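Arginase (Thermus thermophilus, PDB 2EF5) probably catalyses the manganese-dependent hydrolysis of L-arginine to L-ornithine and urea, with two metal ions bound in each subunit. Local coordinates at residues R30-L35 / V42-D47; L98-V103 / E152-V157; N124-S129 / H135-A140. All blocks are in the same frame, centred on the assembly; numbering follows the deposited sequence.

Interaction 1: residues R30-L35 / V42-D47; sequences RLLEQL and VEDLGD
V42 turns CG1 opposite its backbone N (chi1 -170°) and CG2 opposite its carbonyl carbon, and this setting of the isopropyl fork lets one residue meet two leucines of the helix. The CG1 branch lies against L32, 3.6 Å from L32 CG, as the two side chains slide past each other in opposite directions. V42 CG2 takes the other partner and sits 3.7 Å from L35 CB, one helical turn further along. Both torsions of L32 lie away from the staggered positions, and in this shape its isobutyl group spreads over two strand residues. Its CD2 stays beside V42, whereas L32 CD1 approaches D44 CB to 3.7 Å, crossing that side chain at about a right angle.

The contact illustrates how a beta-alpha-beta crossover is closed. Strand 2-8 leads through helices 22-28 and 31-37 into strand 41-47, which pairs parallel to it as an outermost strand of the sheet within this chain. Helix 31-35 runs back over the strand at 161°, the local axes approaching to 9.0 Å. L35 also packs on V3, I90 and L282, which carries the apolar patch inward.

Beyond the leucine, the carboxylate of D44 is fixed at both oxygens. G46 N donates to D44 OD1 over 2.8 Å, from the anti side and 24° out of the carboxylate plane, forming an Asx turn. D44 OD2 makes a salt bridge with R27, whose guanidinium group reaches D47 as well.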
loop_
_atom_site.group_PDB
_atom_site.type_symbol
_atom_site.label_atom_id
_atom_site.label_comp_id
_atom_site.label_asym_id
_atom_site.label_seq_id
_atom_site.Cartn_x
_atom_site.Cartn_y
_atom_site.Cartn_z
ATOM N N ARG A 30 -11.306 8.398 -48.606
ATOM C CA ARG A 30 -12.075 7.315 -49.223
ATOM C C ARG A 30 -12.719 6.330 -48.244
ATOM O O ARG A 30 -12.728 5.125 -48.473
ATOM C CB ARG A 30 -11.188 6.557 -50.219
ATOM C CG ARG A 30 -10.523 7.473 -51.241
ATOM C CD ARG A 30 -9.676 6.705 -52.238
ATOM N NE ARG A 30 -10.490 5.824 -53.073
ATOM C CZ ARG A 30 -10.518 4.498 -52.968
ATOM N NH1 ARG A 30 -9.770 3.881 -52.057
ATOM N NH2 ARG A 30 -11.306 3.788 -53.768
ATOM N N LEU A 31 -13.261 6.849 -47.153
ATOM C CA LEU A 31 -13.919 6.008 -46.164
ATOM C C LEU A 31 -15.028 5.205 -46.836
ATOM O O LEU A 31 -15.180 4.005 -46.633
ATOM C CB LEU A 31 -14.536 6.880 -45.065
ATOM C CG LEU A 31 -15.637 6.227 -44.219
ATOM C CD1 LEU A 31 -15.042 5.103 -43.382
ATOM C CD2 LEU A 31 -16.298 7.281 -43.332
ATOM N N LEU A 32 -15.799 5.904 -47.650
ATOM C CA LEU A 32 -16.930 5.332 -48.349
ATOM C C LEU A 32 -16.571 4.253 -49.372
ATOM O O LEU A 32 -17.137 3.164 -49.360
ATOM C CB LEU A 32 -17.688 6.470 -49.009
ATOM C CG LEU A 32 -19.197 6.317 -49.031
ATOM C CD1 LEU A 32 -19.837 7.692 -48.909
ATOM C CD2 LEU A 32 -19.616 5.596 -50.308
ATOM N N GLU A 33 -15.638 4.560 -50.259
ATOM C CA GLU A 33 -15.220 3.599 -51.269
ATOM C C GLU A 33 -14.674 2.331 -50.605
ATOM O O GLU A 33 -14.965 1.216 -51.039
ATOM C CB GLU A 33 -14.145 4.210 -52.172
ATOM C CG GLU A 33 -14.581 5.426 -52.991
ATOM C CD GLU A 33 -14.999 6.630 -52.143
ATOM O OE1 GLU A 33 -14.588 6.730 -50.967
ATOM O OE2 GLU A 33 -15.732 7.495 -52.671
ATOM N N GLN A 34 -13.890 2.499 -49.540
ATOM C CA GLN A 34 -13.310 1.348 -48.859
ATOM C C GLN A 34 -14.345 0.533 -48.095
ATOM O O GLN A 34 -14.192 -0.677 -47.944
ATOM C CB GLN A 34 -12.167 1.787 -47.936
ATOM C CG GLN A 34 -11.029 2.484 -48.687
ATOM C CD GLN A 34 -9.830 2.769 -47.806
ATOM O OE1 GLN A 34 -9.086 1.865 -47.443
ATOM N NE2 GLN A 34 -9.642 4.033 -47.455
ATOM N N LEU A 35 -15.397 1.183 -47.609
ATOM C CA LEU A 35 -16.445 0.453 -46.908
ATOM C C LEU A 35 -17.163 -0.447 -47.916
ATOM O O LEU A 35 -17.558 -1.572 -47.591
ATOM C CB LEU A 35 -17.439 1.417 -46.252
ATOM C CG LEU A 35 -16.978 1.991 -44.903
ATOM C CD1 LEU A 35 -17.968 3.035 -44.419
ATOM C CD2 LEU A 35 -16.848 0.875 -43.882
ATOM N N VAL A 42 -23.222 1.397 -48.964
ATOM C CA VAL A 42 -23.086 2.657 -48.243
ATOM C C VAL A 42 -23.831 3.860 -48.799
ATOM O O VAL A 42 -23.885 4.077 -50.010
ATOM C CB VAL A 42 -21.589 3.035 -48.135
ATOM C CG1 VAL A 42 -21.402 4.213 -47.180
ATOM C CG2 VAL A 42 -20.790 1.825 -47.685
ATOM N N GLU A 43 -24.380 4.653 -47.886
ATOM C CA GLU A 43 -25.110 5.864 -48.233
ATOM C C GLU A 43 -24.568 7.075 -47.462
ATOM O O GLU A 43 -24.478 7.057 -46.235
ATOM C CB GLU A 43 -26.604 5.688 -47.926
ATOM C CG GLU A 43 -27.347 7.002 -47.762
ATOM C CD GLU A 43 -28.851 6.835 -47.662
ATOM O OE1 GLU A 43 -29.313 5.986 -46.870
ATOM O OE2 GLU A 43 -29.566 7.569 -48.377
ATOM N N ASP A 44 -24.199 8.122 -48.189
ATOM C CA ASP A 44 -23.693 9.333 -47.565
ATOM C C ASP A 44 -24.885 10.261 -47.385
ATOM O O ASP A 44 -25.496 10.680 -48.364
ATOM C CB ASP A 44 -22.653 10.007 -48.462
ATOM C CG ASP A 44 -21.869 11.084 -47.736
ATOM O OD1 ASP A 44 -22.455 11.767 -46.870
ATOM O OD2 ASP A 44 -20.669 11.256 -48.043
ATOM N N LEU A 45 -25.212 10.575 -46.140
ATOM C CA LEU A 45 -26.343 11.446 -45.838
ATOM C C LEU A 45 -25.969 12.920 -45.892
ATOM O O LEU A 45 -26.790 13.782 -45.607
ATOM C CB LEU A 45 -26.900 11.116 -44.451
ATOM C CG LEU A 45 -27.308 9.662 -44.195
ATOM C CD1 LEU A 45 -27.796 9.511 -42.760
ATOM C CD2 LEU A 45 -28.384 9.247 -45.186
ATOM N N GLY A 46 -24.725 13.212 -46.255
ATOM C CA GLY A 46 -24.289 14.595 -46.321
ATOM C C GLY A 46 -23.931 15.122 -44.945
ATOM O O GLY A 46 -23.557 14.350 -44.064
ATOM N N ASP A 47 -24.045 16.430 -44.744
ATOM C CA ASP A 47 -23.712 17.013 -43.447
ATOM C C ASP A 47 -24.900 17.646 -42.748
ATOM O O ASP A 47 -25.836 18.114 -43.389
ATOM C CB ASP A 47 -22.636 18.097 -43.572
ATOM C CG ASP A 47 -21.292 17.557 -44.003
ATOM O OD1 ASP A 47 -21.031 16.354 -43.823
ATOM O OD2 ASP A 47 -20.483 18.356 -44.515
#

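Interaction 2: residues L98-V103 / E152-V157; sequences LSMGSV and EVFRAV
A Met-aromatic contact between M100 and F154 joins helix 99-107 to the last turn of helix 148-154. Most of the touching is done by carbon: M100 CB stands over one face of the phenyl ring, 4.1 Å from the centroid of F154 and 28° off the ring normal, a CH-pi contact. The thioether follows at a slant, M100 SD lying 5.1 Å from the F154 centroid and 50° off the normal, with CD2 its closest ring atom. F154 sets its CG anti to the carbonyl carbon (chi1 -58°), which brings the ring up to the helix backbone, where F154 CD1 comes within 3.4 Å of M100 O. Next to it, F154 CE1 rests 4.2 Å from G101 CA. V153 CG2 covers the opposite face, 3.6 Å above the plane of the F154 ring, so the phenyl is clamped between M100 and its own neighbour. A73 and V141 add to the packing around it. Replacing F154 by alanine is likely to open a gap between the two helices and take the aromatic face away from M100 CB and SD. M100 lies about 8 Å, side chain to side chain, from the manganese ligand H96. Both helices belong to the helical layers that cover the parallel sheet in the alpha/beta/alpha sandwich of the arginase family.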
loop_
_atom_site.group_PDB
_atom_site.type_symbol
_atom_site.label_atom_id
_atom_site.label_comp_id
_atom_site.label_asym_id
_atom_site.label_seq_id
_atom_site.Cartn_x
_atom_site.Cartn_y
_atom_site.Cartn_z
ATOM N N LEU A 98 -20.408 16.645 -30.844
ATOM C CA LEU A 98 -21.417 15.995 -31.679
ATOM C C LEU A 98 -21.881 14.663 -31.103
ATOM O O LEU A 98 -22.983 14.200 -31.406
ATOM C CB LEU A 98 -20.877 15.783 -33.100
ATOM C CG LEU A 98 -19.726 14.785 -33.281
ATOM C CD1 LEU A 98 -20.246 13.352 -33.258
ATOM C CD2 LEU A 98 -19.046 15.057 -34.615
ATOM N N SER A 99 -21.048 14.046 -30.270
ATOM C CA SER A 99 -21.408 12.760 -29.681
ATOM C C SER A 99 -22.639 12.815 -28.784
ATOM O O SER A 99 -23.277 11.787 -28.561
ATOM C CB SER A 99 -20.225 12.169 -28.906
ATOM O OG SER A 99 -19.209 11.732 -29.807
ATOM N N MET A 100 -22.979 13.996 -28.271
ATOM C CA MET A 100 -24.161 14.108 -27.427
ATOM C C MET A 100 -25.359 13.721 -28.282
ATOM O O MET A 100 -26.285 13.062 -27.816
ATOM C CB MET A 100 -24.332 15.541 -26.912
ATOM C CG MET A 100 -23.231 16.012 -25.976
ATOM S SD MET A 100 -23.531 17.674 -25.315
ATOM C CE MET A 100 -23.319 18.666 -26.770
ATOM N N GLY A 101 -25.325 14.136 -29.541
ATOM C CA GLY A 101 -26.408 13.817 -30.454
ATOM C C GLY A 101 -26.269 12.449 -31.103
ATOM O O GLY A 101 -27.266 11.750 -31.294
ATOM N N SER A 102 -25.042 12.049 -31.436
ATOM C CA SER A 102 -24.847 10.757 -32.088
ATOM C C SER A 102 -25.180 9.580 -31.185
ATOM O O SER A 102 -25.889 8.660 -31.606
ATOM C CB SER A 102 -23.416 10.616 -32.628
ATOM O OG SER A 102 -22.466 10.516 -31.587
ATOM N N VAL A 103 -24.693 9.603 -29.947
ATOM C CA VAL A 103 -24.960 8.511 -29.019
ATOM C C VAL A 103 -26.440 8.435 -28.668
ATOM O O VAL A 103 -27.040 7.365 -28.736
ATOM C CB VAL A 103 -24.128 8.651 -27.719
ATOM C CG1 VAL A 103 -24.469 7.517 -26.753
ATOM C CG2 VAL A 103 -22.638 8.610 -28.053
ATOM N N GLU A 152 -31.045 17.436 -20.599
ATOM C CA GLU A 152 -32.472 17.205 -20.808
ATOM C C GLU A 152 -32.783 16.503 -22.122
ATOM O O GLU A 152 -33.752 15.751 -22.211
ATOM C CB GLU A 152 -33.263 18.522 -20.735
ATOM C CG GLU A 152 -32.823 19.597 -21.712
ATOM C CD GLU A 152 -33.704 20.834 -21.650
ATOM O OE1 GLU A 152 -34.187 21.167 -20.548
ATOM O OE2 GLU A 152 -33.905 21.480 -22.700
ATOM N N VAL A 153 -31.966 16.733 -23.143
ATOM C CA VAL A 153 -32.213 16.096 -24.429
ATOM C C VAL A 153 -31.133 15.113 -24.880
ATOM O O VAL A 153 -31.343 14.364 -25.836
ATOM C CB VAL A 153 -32.404 17.146 -25.545
ATOM C CG1 VAL A 153 -33.692 17.925 -25.314
ATOM C CG2 VAL A 153 -31.210 18.090 -25.585
ATOM N N PHE A 154 -29.987 15.099 -24.204
ATOM C CA PHE A 154 -28.915 14.192 -24.607
ATOM C C PHE A 154 -28.516 13.101 -23.618
ATOM O O PHE A 154 -27.721 12.223 -23.965
ATOM C CB PHE A 154 -27.676 14.992 -25.013
ATOM C CG PHE A 154 -27.928 15.971 -26.127
ATOM C CD1 PHE A 154 -28.548 15.558 -27.296
ATOM C CD2 PHE A 154 -27.573 17.311 -25.992
ATOM C CE1 PHE A 154 -28.818 16.460 -28.315
ATOM C CE2 PHE A 154 -27.836 18.224 -27.006
ATOM C CZ PHE A 154 -28.459 17.801 -28.169
ATOM N N ARG A 155 -29.041 13.136 -22.395
ATOM C CA ARG A 155 -28.697 12.091 -21.432
ATOM C C ARG A 155 -29.088 10.794 -22.132
ATOM O O ARG A 155 -30.208 10.676 -22.634
ATOM C CB ARG A 155 -29.495 12.258 -20.131
ATOM C CG ARG A 155 -29.109 11.268 -19.031
ATOM C CD ARG A 155 -29.760 11.618 -17.693
ATOM N NE ARG A 155 -31.214 11.465 -17.712
ATOM C CZ ARG A 155 -31.848 10.296 -17.707
ATOM N NH1 ARG A 155 -31.156 9.165 -17.683
ATOM N NH2 ARG A 155 -33.176 10.258 -17.727
ATOM N N ALA A 156 -28.182 9.823 -22.193
ATOM C CA ALA A 156 -28.522 8.587 -22.887
ATOM C C ALA A 156 -27.788 7.333 -22.438
ATOM O O ALA A 156 -28.045 6.250 -22.961
ATOM C CB ALA A 156 -28.338 8.780 -24.391
ATOM N N VAL A 157 -26.879 7.456 -21.481
ATOM C CA VAL A 157 -26.160 6.278 -21.024
ATOM C C VAL A 157 -25.907 6.304 -19.527
ATOM O O VAL A 157 -25.731 7.370 -18.938
ATOM C CB VAL A 157 -24.799 6.135 -21.738
ATOM C CG1 VAL A 157 -23.865 7.247 -21.298
ATOM C CG2 VAL A 157 -24.184 4.771 -21.438
#

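Interaction 3: residues N124-S129 / H135-A140; sequences NTPETS and HGMPLA
M137 lays its side chain along the turn at 124-129, and nearly every step meets a backbone oxygen. Its CB presses on N124 O at 3.0 Å, and CG remains beside the same oxygen at 3.6 Å. An unusual first torsion (chi1 -27°) keeps this part of the chain against the carbonyl. SD then carries the chain on, and a bend at the last torsion delivers the methyl into the mouth of the turn. There M137 CE lies 3.1 Å from S129 O and 3.5 Å from T125 O, with P126 CA at 3.7 Å from the same methyl. A140 CB, one helical turn on, closes on N124 O from 3.3 Å.

The polar link is made by the backbone. N124 N donates to G136 O over 3.2 Å, at 151° and in the carbonyl plane, just before M137 takes the N-cap position of helix 138-142. Within the turn, T128 N donates to T125 OG1, an ST motif, and T125 N donates to T128 OG1. L177 of helix 172-181 packs on both threonines.

G136 lies about 4 Å from the side chain of the manganese ligand D122, so the contact lies beside the metal site, on the loop that continues from it. Its chemistry, one backbone hydrogen bond plus methylene and methyl carbons set against carbonyl oxygens, implies a fit that depends on shape and backbone polarity rather than on charge.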
loop_
_atom_site.group_PDB
_atom_site.type_symbol
_atom_site.label_atom_id
_atom_site.label_comp_id
_atom_site.label_asym_id
_atom_site.label_seq_id
_atom_site.Cartn_x
_atom_site.Cartn_y
_atom_site.Cartn_z
ATOM N N ASN A 124 -16.133 16.778 -18.205
ATOM C CA ASN A 124 -16.257 18.029 -17.453
ATOM C C ASN A 124 -17.705 18.513 -17.399
ATOM O O ASN A 124 -18.549 18.105 -18.199
ATOM C CB ASN A 124 -15.400 19.129 -18.097
ATOM C CG ASN A 124 -13.963 19.113 -17.619
ATOM O OD1 ASN A 124 -13.030 19.187 -18.420
ATOM N ND2 ASN A 124 -13.776 19.036 -16.307
ATOM N N THR A 125 -17.981 19.381 -16.434
ATOM C CA THR A 125 -19.294 19.991 -16.281
ATOM C C THR A 125 -19.003 21.482 -16.296
ATOM O O THR A 125 -17.840 21.884 -16.249
ATOM C CB THR A 125 -19.956 19.622 -14.939
ATOM O OG1 THR A 125 -19.074 19.952 -13.857
ATOM C CG2 THR A 125 -20.283 18.144 -14.900
ATOM N N PRO A 126 -20.042 22.326 -16.381
ATOM C CA PRO A 126 -19.760 23.763 -16.395
ATOM C C PRO A 126 -18.938 24.166 -15.177
ATOM O O PRO A 126 -18.121 25.084 -15.237
ATOM C CB PRO A 126 -21.152 24.379 -16.399
ATOM C CG PRO A 126 -21.928 23.394 -17.227
ATOM C CD PRO A 126 -21.468 22.066 -16.645
ATOM N N GLU A 127 -19.153 23.448 -14.081
ATOM C CA GLU A 127 -18.459 23.700 -12.824
ATOM C C GLU A 127 -16.984 23.296 -12.817
ATOM O O GLU A 127 -16.135 24.039 -12.320
ATOM C CB GLU A 127 -19.162 22.964 -11.679
ATOM C CG GLU A 127 -20.545 23.482 -11.314
ATOM C CD GLU A 127 -21.563 23.325 -12.431
ATOM O OE1 GLU A 127 -21.560 22.273 -13.108
ATOM O OE2 GLU A 127 -22.383 24.249 -12.617
ATOM N N THR A 128 -16.682 22.120 -13.364
ATOM C CA THR A 128 -15.313 21.613 -13.376
ATOM C C THR A 128 -14.372 22.182 -14.435
ATOM O O THR A 128 -13.161 21.985 -14.337
ATOM C CB THR A 128 -15.297 20.081 -13.502
ATOM O OG1 THR A 128 -15.904 19.692 -14.741
ATOM C CG2 THR A 128 -16.060 19.453 -12.346
ATOM N N SER A 129 -14.925 22.864 -15.439
ATOM C CA SER A 129 -14.151 23.486 -16.525
ATOM C C SER A 129 -14.419 22.806 -17.861
ATOM O O SER A 129 -15.361 23.155 -18.569
ATOM C CB SER A 129 -12.643 23.442 -16.240
ATOM O OG SER A 129 -12.027 24.686 -16.526
ATOM N N HIS A 135 -17.045 20.883 -25.990
ATOM C CA HIS A 135 -16.483 19.643 -26.510
ATOM C C HIS A 135 -15.632 18.914 -25.475
ATOM O O HIS A 135 -15.044 17.869 -25.757
ATOM C CB HIS A 135 -15.698 19.896 -27.808
ATOM C CG HIS A 135 -14.677 20.988 -27.716
ATOM N ND1 HIS A 135 -13.544 20.888 -26.940
ATOM C CD2 HIS A 135 -14.588 22.177 -28.363
ATOM C CE1 HIS A 135 -12.797 21.965 -27.115
ATOM N NE2 HIS A 135 -13.408 22.761 -27.974
ATOM N N GLY A 136 -15.591 19.465 -24.267
ATOM C CA GLY A 136 -14.847 18.846 -23.187
ATOM C C GLY A 136 -15.824 18.319 -22.148
ATOM O O GLY A 136 -15.431 17.953 -21.043
ATOM N N MET A 137 -17.108 18.274 -22.506
ATOM C CA MET A 137 -18.152 17.803 -21.593
ATOM C C MET A 137 -19.165 16.795 -22.169
ATOM O O MET A 137 -20.034 16.324 -21.437
ATOM C CB MET A 137 -18.968 18.996 -21.064
ATOM C CG MET A 137 -18.239 20.326 -21.001
ATOM S SD MET A 137 -19.356 21.688 -20.548
ATOM C CE MET A 137 -18.244 22.726 -19.601
ATOM N N PRO A 138 -19.054 16.425 -23.459
ATOM C CA PRO A 138 -20.038 15.482 -24.008
ATOM C C PRO A 138 -20.299 14.165 -23.285
ATOM O O PRO A 138 -21.451 13.748 -23.172
ATOM C CB PRO A 138 -19.553 15.272 -25.443
ATOM C CG PRO A 138 -18.079 15.392 -25.312
ATOM C CD PRO A 138 -17.935 16.599 -24.406
ATOM N N LEU A 139 -19.248 13.497 -22.817
ATOM C CA LEU A 139 -19.445 12.224 -22.137
ATOM C C LEU A 139 -20.161 12.433 -20.811
ATOM O O LEU A 139 -20.962 11.604 -20.401
ATOM C CB LEU A 139 -18.109 11.506 -21.910
ATOM C CG LEU A 139 -18.208 10.072 -21.358
ATOM C CD1 LEU A 139 -19.170 9.249 -22.204
ATOM C CD2 LEU A 139 -16.832 9.425 -21.356
ATOM N N ALA A 140 -19.865 13.538 -20.139
ATOM C CA ALA A 140 -20.524 13.840 -18.871
ATOM C C ALA A 140 -22.005 14.027 -19.178
ATOM O O ALA A 140 -22.858 13.377 -18.582
ATOM C CB ALA A 140 -19.945 15.106 -18.263
#

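How the interactions relate
Interaction 2 is the core member of the set, all its touching residues being buried, while interactions 1 and 3 are only partly buried and lie on opposite sides of the chain's centre. Interaction 1 ties a helix to an edge strand through aliphatic branches and stays about 10 Å from interaction 2 at their nearest atoms. Interaction 3 is nested within the loop that interaction 2 closes, and the two meet directly, M100 CG resting 3.8 Å from P138 CA. Helix 138-142 therefore serves both. Chemistry follows place: aliphatic contact near the sheet margin, sulfur and ring at a buried junction of two helices, and a backbone hydrogen bond with carbonyl-facing methyls beside the metal-site loop.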